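Local coordinates for probable Brix domain-containing ribosomal biogenesis protein (PDB 1W94) that probably takes part in building the ribosome, as an archaeal Imp4-like, Brix-domain protein thought to bind ribosomal RNA, at residues 92-97 and 121-126. Sequence-based numbering, arbitrary orientation.
Sequences VRVSSC and WSIRTD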
loop_
_atom_site.group_PDB
_atom_site.type_symbol
_atom_site.label_atom_id
_atom_site.label_comp_id
_atom_site.label_asym_id
_atom_site.label_seq_id
_atom_site.Cartn_x
_atom_site.Cartn_y
_atom_site.Cartn_z
ATOM N N VAL A 92 -8.395 -2.458 -6.046
ATOM C CA VAL A 92 -7.595 -1.661 -6.961
ATOM C C VAL A 92 -8.365 -0.421 -7.435
ATOM O O VAL A 92 -7.959 0.246 -8.384
ATOM C CB VAL A 92 -7.076 -2.508 -8.165
ATOM C CG1 VAL A 92 -6.165 -3.601 -7.675
ATOM C CG2 VAL A 92 -8.236 -3.126 -8.939
ATOM N N ARG A 93 -9.485 -0.136 -6.782
ATOM C CA ARG A 93 -10.310 0.990 -7.165
ATOM C C ARG A 93 -10.190 2.065 -6.109
ATOM O O ARG A 93 -9.823 1.790 -4.974
ATOM C CB ARG A 93 -11.750 0.547 -7.331
ATOM C CG ARG A 93 -11.919 -0.309 -8.600
ATOM C CD ARG A 93 -13.193 -1.134 -8.630
ATOM N NE ARG A 93 -14.359 -0.444 -8.088
ATOM C CZ ARG A 93 -14.999 -0.818 -6.984
ATOM N NH1 ARG A 93 -14.583 -1.887 -6.308
ATOM N NH2 ARG A 93 -16.056 -0.135 -6.561
ATOM N N VAL A 94 -10.466 3.288 -6.516
ATOM C CA VAL A 94 -10.541 4.418 -5.605
ATOM C C VAL A 94 -11.752 5.261 -6.054
ATOM O O VAL A 94 -12.073 5.319 -7.243
ATOM C CB VAL A 94 -9.193 5.202 -5.588
ATOM C CG1 VAL A 94 -8.860 5.738 -6.981
ATOM C CG2 VAL A 94 -9.184 6.284 -4.497
ATOM N N SER A 95 -12.440 5.882 -5.105
ATOM C CA SER A 95 -13.627 6.633 -5.447
ATOM C C SER A 95 -13.298 7.975 -6.122
ATOM O O SER A 95 -14.062 8.436 -6.967
ATOM C CB SER A 95 -14.577 6.782 -4.243
ATOM O OG SER A 95 -13.903 7.186 -3.062
ATOM N N SER A 96 -12.137 8.543 -5.797
ATOM C CA SER A 96 -11.694 9.842 -6.303
ATOM C C SER A 96 -10.296 10.104 -5.766
ATOM O O SER A 96 -10.009 9.742 -4.621
ATOM C CB SER A 96 -12.630 10.971 -5.819
ATOM O OG SER A 96 -12.180 12.256 -6.240
ATOM N N CYS A 97 -9.438 10.730 -6.577
ATOM C CA CYS A 97 -8.172 11.288 -6.086
ATOM C C CYS A 97 -8.227 12.806 -6.199
ATOM O O CYS A 97 -7.883 13.364 -7.237
ATOM C CB CYS A 97 -6.927 10.712 -6.803
ATOM S SG CYS A 97 -7.067 8.949 -7.267
ATOM N N TRP A 121 -10.841 2.188 -2.234
ATOM C CA TRP A 121 -10.230 3.166 -1.360
ATOM C C TRP A 121 -10.957 4.506 -1.388
ATOM O O TRP A 121 -11.515 4.949 -2.414
ATOM C CB TRP A 121 -8.746 3.373 -1.688
ATOM C CG TRP A 121 -7.905 2.155 -1.499
ATOM C CD1 TRP A 121 -7.633 1.210 -2.429
ATOM C CD2 TRP A 121 -7.233 1.744 -0.294
ATOM N NE1 TRP A 121 -6.815 0.238 -1.890
ATOM C CE2 TRP A 121 -6.564 0.543 -0.582
ATOM C CE3 TRP A 121 -7.157 2.266 1.017
ATOM C CZ2 TRP A 121 -5.804 -0.146 0.376
ATOM C CZ3 TRP A 121 -6.361 1.582 1.973
ATOM C CH2 TRP A 121 -5.732 0.400 1.653
ATOM N N SER A 122 -10.953 5.144 -0.227
ATOM C CA SER A 122 -11.430 6.495 -0.089
ATOM C C SER A 122 -10.204 7.316 0.318
ATOM O O SER A 122 -9.501 6.927 1.249
ATOM C CB SER A 122 -12.458 6.508 1.025
ATOM O OG SER A 122 -13.158 7.712 1.059
ATOM N N ILE A 123 -9.939 8.415 -0.382
ATOM C CA ILE A 123 -8.873 9.354 -0.034
ATOM C C ILE A 123 -9.452 10.648 0.462
ATOM O O ILE A 123 -10.326 11.241 -0.191
ATOM C CB ILE A 123 -7.986 9.672 -1.230
ATOM C CG1 ILE A 123 -7.253 8.404 -1.672
ATOM C CG2 ILE A 123 -6.967 10.806 -0.876
ATOM C CD1 ILE A 123 -6.591 8.504 -3.044
ATOM N N ARG A 124 -9.008 11.097 1.632
ATOM C CA ARG A 124 -9.491 12.376 2.123
ATOM C C ARG A 124 -8.440 13.167 2.886
ATOM O O ARG A 124 -7.420 12.621 3.271
ATOM C CB ARG A 124 -10.767 12.192 2.953
ATOM C CG ARG A 124 -10.539 12.020 4.447
ATOM C CD ARG A 124 -10.805 10.620 4.906
ATOM N NE ARG A 124 -10.925 10.522 6.368
ATOM C CZ ARG A 124 -11.180 9.391 7.021
ATOM N NH1 ARG A 124 -11.357 8.252 6.347
ATOM N NH2 ARG A 124 -11.260 9.397 8.345
ATOM N N THR A 125 -8.710 14.459 3.113
ATOM C CA THR A 125 -7.814 15.293 3.919
ATOM C C THR A 125 -8.048 15.013 5.407
ATOM O O THR A 125 -9.053 14.390 5.788
ATOM C CB THR A 125 -7.997 16.799 3.634
ATOM O OG1 THR A 125 -9.328 17.189 3.991
ATOM C CG2 THR A 125 -7.727 17.119 2.152
ATOM N N ASP A 126 -7.111 15.471 6.230
ATOM C CA ASP A 126 -7.118 15.207 7.669
ATOM C C ASP A 126 -6.480 16.397 8.383
ATOM O O ASP A 126 -5.714 17.130 7.779
ATOM C CB ASP A 126 -6.309 13.933 7.963
ATOM C CG ASP A 126 -6.465 13.462 9.406
ATOM O OD1 ASP A 126 -7.553 12.910 9.750
ATOM O OD2 ASP A 126 -5.502 13.640 10.196
HETATM O O HOH W 1 -11.569 9.377 -2.390
#
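Trp121 lies beside Val94 in a parallel beta bridge, gripped through both polar atoms of its backbone. Its N donates to Arg93 O at 2.9 Å, nearly straight at the hydrogen, although the donor stands 34° off the plane of the Arg93 carbonyl, and its O accepts from Ser95 N at 3.0 Å. Val94 CA adds a C-H...O contact to the same Trp121 O.

Past this bridge the two chains draw apart, and a water fills in for direct pairing: it takes the N-H of Ile123 at 2.8 Å, donates to Ser96 O at 2.7 Å and accepts a longer bond from Ser95 OG. Ser95 OG leans to that side because chi1, 47°, tucks it between its own N and carbonyl carbon.

On the sheet face that carries Val94 and Trp121, Val94 CG2, anti to its N, reaches 3.7 Å from Ile123 CD1, the two side chains crossing at a slant, and packs on Trp121 CB. The indole swings off the other way: its CD1 edge passes 3.4 Å from Arg93 O, which sits near the ring plane.

Strand 93-94 here joins 120-124 to 111-112, the outermost strand at this end of the mixed sheet of the Imp4/Brix fold. Strands 93-94 and 111-112 are linked through helix 102-108 in a beta-alpha-beta crossover, and that helix supplies Cys105, which touches Val94 and Ile123 and closes a disulfide with Cys97. Cys97 SG stands 4.3 Å from Ile123 CD1, so the disulfide borders this apolar patch.

Further out, Leu110 packs on Val94 and Trp121, while Ile24 and Met25 of helix 12-25 meet the indole, whose NE1 bonds weakly to Ala91 O. The Arg93 guanidinium leads away to a salt bridge with Asp113 and a hydrogen bond to Arg118 O.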